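Local coordinates for protein thiamin pyrophosphokinase (Geobacillus thermodenitrificans, PDB 3K94) that probably catalyses the transfer of a pyrophosphate group from ATP to thiamine, yielding thiamine diphosphate, the active form of vitamin B1, at residues R11-L17 with R32-L37; P44-F48 with I83-W87. All blocks are in the same frame, centred on the assembly; numbering follows the deposited sequence.

Contact 1: residues R11-L17 with R32-L37; sequences RELLPDL and RGTMTL
Arg11 and Thr36 face each other with their CA atoms 8.4 Å apart, and Leu17 and Leu37 come about as near, so the loop 11-17 runs past the first turn of helix 33-40 with no backbone-to-backbone hydrogen bond across the gap; side chains and two waters span it, reaching the backbone atoms O of Arg32 and N of Arg11. Arg11 reaches across with a chain extended from CG to NE, which carries the guanidinium to the start of the helix. There NH2 of Arg11 donates to O of Arg32 at 3.1 Å, a bent bond (136° at the hydrogen) that arrives above the carbonyl plane. A water reinforces the same link: it accepts from NE of Arg11 at 2.6 Å, donates to O of Arg32, and hydrogen-bonds OG1 of Thr36. One guanidinium lies over the other, planes 18° apart, with NH1 of Arg32 above the centre of the Arg11 group. The proximity of two positive charges is probably eased by the carbonyls of Gly8 and Gly9, which accept from NE and NH2 of Arg32, while a second water accepts both from NH2 of Arg32 at 2.7 Å and from N of Arg11. This is the parallel alpha/beta part of the enzyme; the contact joins the loop after strand 4-6 to the start of helix 33-40, which follows strand 28-30. Further along the loop, at Leu14 and Leu17, the contact is apolar. Leu14 and Thr36 meet tip to tip, CD1 of Leu14 standing 3.6 Å from CG2 of Thr36, and Leu17 brings its own CD1 to that methyl at 3.7 Å, crossing Thr36 at about a right angle. Leu17 and Leu37 both continue onto Val6 of strand 4-6.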
ATOM      1  N   ARG B  11      -2.215  11.858  -9.640  1.00 29.56           N
ATOM      2  CA  ARG B  11      -1.934  13.219  -9.180  1.00 28.43           C
ATOM      3  C   ARG B  11      -2.869  13.707  -8.099  1.00 28.29           C
ATOM      4  O   ARG B  11      -2.522  14.589  -7.328  1.00 29.40           O
ATOM      5  CB  ARG B  11      -1.922  14.197 -10.360  1.00 26.10           C
ATOM      6  CG  ARG B  11      -0.686  13.991 -11.209  1.00 30.88           C
ATOM      7  CD  ARG B  11      -0.588  14.910 -12.410  1.00 32.93           C
ATOM      8  NE  ARG B  11       0.723  14.738 -13.035  1.00 35.99           N
ATOM      9  CZ  ARG B  11       1.014  15.068 -14.289  1.00 39.67           C
ATOM     10  NH1 ARG B  11       0.087  15.602 -15.078  1.00 31.09           N
ATOM     11  NH2 ARG B  11       2.238  14.862 -14.752  1.00 42.96           N
ATOM     12  N   GLU B  12      -4.062  13.137  -8.043  1.00 23.55           N
ATOM     13  CA  GLU B  12      -5.019  13.549  -7.032  1.00 26.24           C
ATOM     14  C   GLU B  12      -4.575  13.094  -5.631  1.00 23.20           C
ATOM     15  O   GLU B  12      -5.086  13.580  -4.626  1.00 25.99           O
ATOM     16  CB  GLU B  12      -6.430  13.034  -7.370  1.00 35.89           C
ATOM     17  CG  GLU B  12      -6.650  11.534  -7.173  1.00 36.56           C
ATOM     18  CD  GLU B  12      -6.192  10.673  -8.351  1.00 40.61           C
ATOM     19  OE1 GLU B  12      -5.546  11.191  -9.302  1.00 33.20           O
ATOM     20  OE2 GLU B  12      -6.491   9.454  -8.317  1.00 45.48           O
ATOM     21  N   LEU B  13      -3.607  12.183  -5.571  1.00 17.85           N
ATOM     22  CA  LEU B  13      -3.071  11.717  -4.296  1.00 21.17           C
ATOM     23  C   LEU B  13      -1.994  12.632  -3.698  1.00 23.70           C
ATOM     24  O   LEU B  13      -1.644  12.505  -2.522  1.00 21.96           O
ATOM     25  CB  LEU B  13      -2.536  10.287  -4.429  1.00 18.87           C
ATOM     26  CG  LEU B  13      -3.513   9.230  -4.929  1.00 23.57           C
ATOM     27  CD1 LEU B  13      -2.868   7.857  -4.882  1.00 24.20           C
ATOM     28  CD2 LEU B  13      -4.828   9.252  -4.115  1.00 22.27           C
ATOM     29  N   LEU B  14      -1.458  13.545  -4.501  1.00 22.39           N
ATOM     30  CA  LEU B  14      -0.409  14.452  -4.014  1.00 24.37           C
ATOM     31  C   LEU B  14      -0.958  15.450  -3.001  1.00 26.24           C
ATOM     32  O   LEU B  14      -2.053  15.955  -3.173  1.00 27.48           O
ATOM     33  CB  LEU B  14       0.196  15.256  -5.172  1.00 22.16           C
ATOM     34  CG  LEU B  14       0.866  14.528  -6.338  1.00 33.14           C
ATOM     35  CD1 LEU B  14       1.222  15.527  -7.434  1.00 38.40           C
ATOM     36  CD2 LEU B  14       2.092  13.771  -5.891  1.00 26.98           C
ATOM     37  N   PRO B  15      -0.183  15.751  -1.948  1.00 26.02           N
ATOM     38  CA  PRO B  15      -0.551  16.934  -1.160  1.00 24.04           C
ATOM     39  C   PRO B  15      -0.310  18.194  -1.989  1.00 24.63           C
ATOM     40  O   PRO B  15       0.284  18.116  -3.075  1.00 23.39           O
ATOM     41  CB  PRO B  15       0.444  16.925   0.006  1.00 23.91           C
ATOM     42  CG  PRO B  15       1.385  15.786  -0.218  1.00 25.42           C
ATOM     43  CD  PRO B  15       1.138  15.212  -1.588  1.00 25.82           C
ATOM     44  N   ASP B  16      -0.766  19.333  -1.487  1.00 27.00           N
ATOM     45  CA  ASP B  16      -0.392  20.625  -2.053  1.00 30.74           C
ATOM     46  C   ASP B  16       1.085  20.872  -1.717  1.00 26.67           C
ATOM     47  O   ASP B  16       1.449  21.064  -0.555  1.00 26.36           O
ATOM     48  CB  ASP B  16      -1.281  21.739  -1.469  1.00 35.74           C
ATOM     49  CG  ASP B  16      -0.887  23.140  -1.952  1.00 36.57           C
ATOM     50  OD1 ASP B  16       0.061  23.281  -2.753  1.00 35.43           O
ATOM     51  OD2 ASP B  16      -1.540  24.109  -1.519  1.00 42.32           O
ATOM     52  N   LEU B  17       1.933  20.857  -2.737  1.00 24.40           N
ATOM     53  CA  LEU B  17       3.379  20.918  -2.532  1.00 24.06           C
ATOM     54  C   LEU B  17       3.849  22.254  -1.964  1.00 29.16           C
ATOM     55  O   LEU B  17       4.938  22.351  -1.389  1.00 28.64           O
ATOM     56  CB  LEU B  17       4.109  20.619  -3.845  1.00 23.45           C
ATOM     57  CG  LEU B  17       3.864  19.217  -4.415  1.00 27.29           C
ATOM     58  CD1 LEU B  17       4.757  19.000  -5.628  1.00 29.09           C
ATOM     59  CD2 LEU B  17       4.103  18.149  -3.346  1.00 23.39           C
ATOM     60  N   ARG B  32       6.743  11.769 -14.759  1.00 25.99           N
ATOM     61  CA  ARG B  32       5.884  12.931 -14.976  1.00 26.52           C
ATOM     62  C   ARG B  32       5.744  13.779 -13.713  1.00 23.88           C
ATOM     63  O   ARG B  32       5.119  14.843 -13.728  1.00 26.40           O
ATOM     64  CB  ARG B  32       4.518  12.512 -15.511  1.00 33.13           C
ATOM     65  CG  ARG B  32       3.692  11.706 -14.535  1.00 36.58           C
ATOM     66  CD  ARG B  32       2.268  11.565 -15.031  1.00 37.54           C
ATOM     67  NE  ARG B  32       1.398  11.015 -14.001  1.00 38.99           N
ATOM     68  CZ  ARG B  32       0.095  11.253 -13.939  1.00 42.61           C
ATOM     69  NH1 ARG B  32      -0.477  12.036 -14.854  1.00 39.50           N
ATOM     70  NH2 ARG B  32      -0.637  10.714 -12.966  1.00 37.02           N
ATOM     71  N   GLY B  33       6.341  13.320 -12.619  1.00 18.96           N
ATOM     72  CA  GLY B  33       6.427  14.153 -11.430  1.00 19.82           C
ATOM     73  C   GLY B  33       7.083  15.505 -11.720  1.00 22.32           C
ATOM     74  O   GLY B  33       6.830  16.491 -11.038  1.00 26.11           O
ATOM     75  N   THR B  34       7.933  15.552 -12.735  1.00 22.07           N
ATOM     76  CA  THR B  34       8.599  16.793 -13.118  1.00 25.78           C
ATOM     77  C   THR B  34       7.611  17.866 -13.575  1.00 24.08           C
ATOM     78  O   THR B  34       7.810  19.050 -13.296  1.00 25.94           O
ATOM     79  CB  THR B  34       9.666  16.549 -14.217  1.00 24.22           C
ATOM     80  OG1 THR B  34      10.750  15.800 -13.660  1.00 27.10           O
ATOM     81  CG2 THR B  34      10.195  17.874 -14.769  1.00 22.22           C
HETATM   82  N   MSE B  35       6.557  17.454 -14.279  1.00 22.59           N
HETATM   83  CA  MSE B  35       5.513  18.386 -14.714  1.00 24.45           C
HETATM   84  C   MSE B  35       4.793  19.028 -13.516  1.00 24.20           C
HETATM   85  O   MSE B  35       4.441  20.211 -13.551  1.00 25.92           O
HETATM   86  CB  MSE B  35       4.484  17.690 -15.622  1.00 23.99           C
HETATM   87  CG  MSE B  35       5.035  17.089 -16.878  1.00 27.74           C
HETATM   88 SE   MSE B  35       6.248  18.355 -17.778  1.00 49.90          SE
HETATM   89  CE  MSE B  35       4.983  19.841 -18.075  1.00 17.02           C
ATOM     90  N   THR B  36       4.567  18.243 -12.461  1.00 24.81           N
ATOM     91  CA  THR B  36       3.956  18.771 -11.235  1.00 25.86           C
ATOM     92  C   THR B  36       4.811  19.897 -10.651  1.00 26.71           C
ATOM     93  O   THR B  36       4.289  20.948 -10.259  1.00 27.28           O
ATOM     94  CB  THR B  36       3.758  17.670 -10.180  1.00 26.77           C
ATOM     95  OG1 THR B  36       2.930  16.639 -10.726  1.00 32.03           O
ATOM     96  CG2 THR B  36       3.102  18.234  -8.904  1.00 24.79           C
ATOM     97  N   LEU B  37       6.123  19.677 -10.607  1.00 22.19           N
ATOM     98  CA  LEU B  37       7.060  20.711 -10.169  1.00 22.07           C
ATOM     99  C   LEU B  37       6.959  21.974 -11.034  1.00 26.07           C
ATOM    100  O   LEU B  37       6.892  23.080 -10.506  1.00 28.08           O
ATOM    101  CB  LEU B  37       8.497  20.186 -10.173  1.00 19.61           C
ATOM    102  CG  LEU B  37       8.756  18.983  -9.251  1.00 29.39           C
ATOM    103  CD1 LEU B  37      10.163  18.425  -9.447  1.00 29.15           C
ATOM    104  CD2 LEU B  37       8.521  19.358  -7.795  1.00 26.12           C
TER
HETATM  105  O   HOH W   1       2.871  14.275 -11.672  1.00 32.56           O
HETATM  106  O   HOH W   2      -3.105  11.539 -12.363  1.00 32.64           O

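Contact 2: residues P44-F48 with I83-W87; sequences PVRAF and IALDW
In the catalytic domain of this thiamin pyrophosphokinase, helix 80-88 packs on one face of the parallel part of the mixed sheet, and here it meets strand 46-48, the neighbour of strand 28-30. The short axes pass 9.0 Å apart at 142°, so helix and strand run in roughly opposing directions, as expected when helices lie against parallel strands. Phe48 and Ala84 mark the nearest backbone approach, their CA atoms 6.1 Å apart. The Phe48 ring lies with one face on the helix backbone: CA of Ala84 sits 3.6 Å from the ring centroid, only 9° off the normal, a CH-pi contact, and CB of Ala84 is 3.5 Å from CD1 of Phe48. Ile83 slides alongside, its CG1 3.8 Å from CD2 of Phe48, while CZ of Phe48 touches CB of Trp87. Trp87 swings its indole toward the strand because CG stands anti to the backbone N, and Arg46 covers one face of that indole. The Arg46 chain bends at its third torsion, which lays CD above the six-membered ring, 3.7 Å from its centroid, and turns the guanidinium flat over the pyrrole side, centres 4.2 Å apart and planes within 5°. Val45 adds a looser apolar touch, its CG2 4.3 Å from CH2 of Trp87. Replacing Trp87 with an alanine would probably deprive CD and the guanidinium of Arg46 of the face they lie on and leave CG2 of Val45 without its touch. Beyond these segments Phe48 also meets the ring of Trp72, and Arg46 has a long, weak ion pair with Asp70. With no hydrogen bond between the segments, the flat stack of a cation on an aromatic face probably fixes the rotation of the guanidinium and offers it a favourable surface.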
ATOM      1  N   PRO B  44      13.291  21.651 -10.603  1.00 23.79           N
ATOM      2  CA  PRO B  44      13.934  20.452 -10.076  1.00 26.37           C
ATOM      3  C   PRO B  44      15.437  20.652 -10.167  1.00 27.43           C
ATOM      4  O   PRO B  44      15.921  21.126 -11.190  1.00 27.96           O
ATOM      5  CB  PRO B  44      13.501  19.354 -11.060  1.00 26.08           C
ATOM      6  CG  PRO B  44      12.428  19.947 -11.898  1.00 28.82           C
ATOM      7  CD  PRO B  44      12.668  21.416 -11.911  1.00 29.44           C
ATOM      8  N   VAL B  45      16.172  20.303  -9.127  1.00 26.44           N
ATOM      9  CA  VAL B  45      17.615  20.420  -9.218  1.00 31.90           C
ATOM     10  C   VAL B  45      18.104  19.279 -10.092  1.00 32.35           C
ATOM     11  O   VAL B  45      19.229  19.285 -10.604  1.00 33.11           O
ATOM     12  CB  VAL B  45      18.259  20.380  -7.839  1.00 34.37           C
ATOM     13  CG1 VAL B  45      17.758  21.568  -7.003  1.00 31.27           C
ATOM     14  CG2 VAL B  45      17.943  19.065  -7.161  1.00 33.73           C
ATOM     15  N   ARG B  46      17.214  18.320 -10.299  1.00 30.77           N
ATOM     16  CA  ARG B  46      17.546  17.101 -11.011  1.00 36.02           C
ATOM     17  C   ARG B  46      16.252  16.384 -11.383  1.00 29.34           C
ATOM     18  O   ARG B  46      15.269  16.492 -10.664  1.00 29.86           O
ATOM     19  CB  ARG B  46      18.401  16.222 -10.104  1.00 39.06           C
ATOM     20  CG  ARG B  46      19.028  15.052 -10.785  1.00 46.10           C
ATOM     21  CD  ARG B  46      20.211  14.563  -9.977  1.00 54.36           C
ATOM     22  NE  ARG B  46      21.360  15.453 -10.102  1.00 59.50           N
ATOM     23  CZ  ARG B  46      22.557  15.070 -10.539  1.00 63.74           C
ATOM     24  NH1 ARG B  46      22.773  13.805 -10.891  1.00 61.10           N
ATOM     25  NH2 ARG B  46      23.547  15.950 -10.618  1.00 66.73           N
ATOM     26  N   ALA B  47      16.240  15.692 -12.521  1.00 22.81           N
ATOM     27  CA  ALA B  47      15.112  14.836 -12.889  1.00 24.83           C
ATOM     28  C   ALA B  47      15.592  13.463 -13.362  1.00 28.69           C
ATOM     29  O   ALA B  47      16.698  13.320 -13.878  1.00 31.22           O
ATOM     30  CB  ALA B  47      14.249  15.493 -13.959  1.00 22.60           C
ATOM     31  N   PHE B  48      14.752  12.454 -13.180  1.00 26.41           N
ATOM     32  CA  PHE B  48      15.100  11.082 -13.530  1.00 27.93           C
ATOM     33  C   PHE B  48      13.951  10.438 -14.282  1.00 27.08           C
ATOM     34  O   PHE B  48      12.806  10.504 -13.843  1.00 27.10           O
ATOM     35  CB  PHE B  48      15.344  10.263 -12.271  1.00 28.27           C
ATOM     36  CG  PHE B  48      16.504  10.729 -11.455  1.00 29.44           C
ATOM     37  CD1 PHE B  48      16.350  11.734 -10.519  1.00 29.08           C
ATOM     38  CD2 PHE B  48      17.747  10.136 -11.600  1.00 29.43           C
ATOM     39  CE1 PHE B  48      17.419  12.150  -9.748  1.00 29.82           C
ATOM     40  CE2 PHE B  48      18.818  10.542 -10.826  1.00 28.17           C
ATOM     41  CZ  PHE B  48      18.657  11.555  -9.902  1.00 27.53           C
ATOM     42  N   ILE B  83      16.490   5.043  -8.933  1.00 22.30           N
ATOM     43  CA  ILE B  83      17.708   5.766  -9.282  1.00 27.05           C
ATOM     44  C   ILE B  83      17.715   7.139  -8.629  1.00 25.31           C
ATOM     45  O   ILE B  83      18.764   7.587  -8.142  1.00 21.70           O
ATOM     46  CB  ILE B  83      17.991   5.841 -10.814  1.00 39.27           C
ATOM     47  CG1 ILE B  83      16.831   6.470 -11.583  1.00 35.49           C
ATOM     48  CG2 ILE B  83      18.290   4.454 -11.371  1.00 43.27           C
ATOM     49  CD1 ILE B  83      17.009   6.382 -13.091  1.00 33.92           C
ATOM     50  N   ALA B  84      16.546   7.787  -8.575  1.00 21.94           N
ATOM     51  CA  ALA B  84      16.457   9.082  -7.893  1.00 23.05           C
ATOM     52  C   ALA B  84      16.843   8.948  -6.421  1.00 24.96           C
ATOM     53  O   ALA B  84      17.644   9.717  -5.903  1.00 25.47           O
ATOM     54  CB  ALA B  84      15.057   9.699  -8.045  1.00 18.17           C
ATOM     55  N   LEU B  85      16.288   7.946  -5.749  1.00 27.18           N
ATOM     56  CA  LEU B  85      16.589   7.768  -4.336  1.00 23.95           C
ATOM     57  C   LEU B  85      18.052   7.362  -4.113  1.00 25.91           C
ATOM     58  O   LEU B  85      18.700   7.870  -3.196  1.00 25.48           O
ATOM     59  CB  LEU B  85      15.647   6.764  -3.683  1.00 25.81           C
ATOM     60  CG  LEU B  85      15.867   6.586  -2.179  1.00 24.44           C
ATOM     61  CD1 LEU B  85      15.600   7.880  -1.393  1.00 23.42           C
ATOM     62  CD2 LEU B  85      15.012   5.460  -1.689  1.00 24.71           C
ATOM     63  N   ASP B  86      18.559   6.456  -4.950  1.00 24.95           N
ATOM     64  CA  ASP B  86      19.958   6.049  -4.892  1.00 23.69           C
ATOM     65  C   ASP B  86      20.881   7.286  -4.890  1.00 29.05           C
ATOM     66  O   ASP B  86      21.881   7.343  -4.172  1.00 31.98           O
ATOM     67  CB  ASP B  86      20.295   5.148  -6.083  1.00 26.87           C
ATOM     68  CG  ASP B  86      19.728   3.743  -5.951  1.00 28.85           C
ATOM     69  OD1 ASP B  86      19.306   3.348  -4.838  1.00 30.16           O
ATOM     70  OD2 ASP B  86      19.706   3.027  -6.977  1.00 27.97           O
ATOM     71  N   TRP B  87      20.529   8.284  -5.692  1.00 26.82           N
ATOM     72  CA  TRP B  87      21.307   9.512  -5.757  1.00 22.60           C
ATOM     73  C   TRP B  87      21.073  10.343  -4.497  1.00 26.84           C
ATOM     74  O   TRP B  87      22.018  10.734  -3.808  1.00 30.48           O
ATOM     75  CB  TRP B  87      20.969  10.310  -7.032  1.00 24.72           C
ATOM     76  CG  TRP B  87      21.534  11.713  -7.037  1.00 24.91           C
ATOM     77  CD1 TRP B  87      22.804  12.090  -7.397  1.00 22.95           C
ATOM     78  CD2 TRP B  87      20.855  12.921  -6.650  1.00 27.76           C
ATOM     79  NE1 TRP B  87      22.953  13.448  -7.247  1.00 21.83           N
ATOM     80  CE2 TRP B  87      21.777  13.983  -6.795  1.00 28.80           C
ATOM     81  CE3 TRP B  87      19.565  13.206  -6.185  1.00 31.52           C
ATOM     82  CZ2 TRP B  87      21.447  15.308  -6.497  1.00 33.71           C
ATOM     83  CZ3 TRP B  87      19.237  14.525  -5.897  1.00 31.01           C
ATOM     84  CH2 TRP B  87      20.176  15.556  -6.051  1.00 34.12           C
TER

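How the contacts relate
From the N terminus, strand 4-6 leads into the loop 11-17, and contact 1 closes the short excursion through strand 28-30 by bringing this loop against the start of helix 33-40. That helix then leads to strand 46-48, where contact 2 opens; its longer excursion, through helix 56-65 and strand 71-72, ends on helix 80-88. The two closures follow in series, neither enclosing nor crossing the other, with centres about 15 Å apart. They join through helix 33-40: CD1 of Leu37 is 3.7 Å from CG of Pro44, and CB of Ala47, pointing away from helix 80-88, lies 3.5 Å from OG1 of Thr34. Phe48 points toward helix 80-88, so the strand lies between the helices.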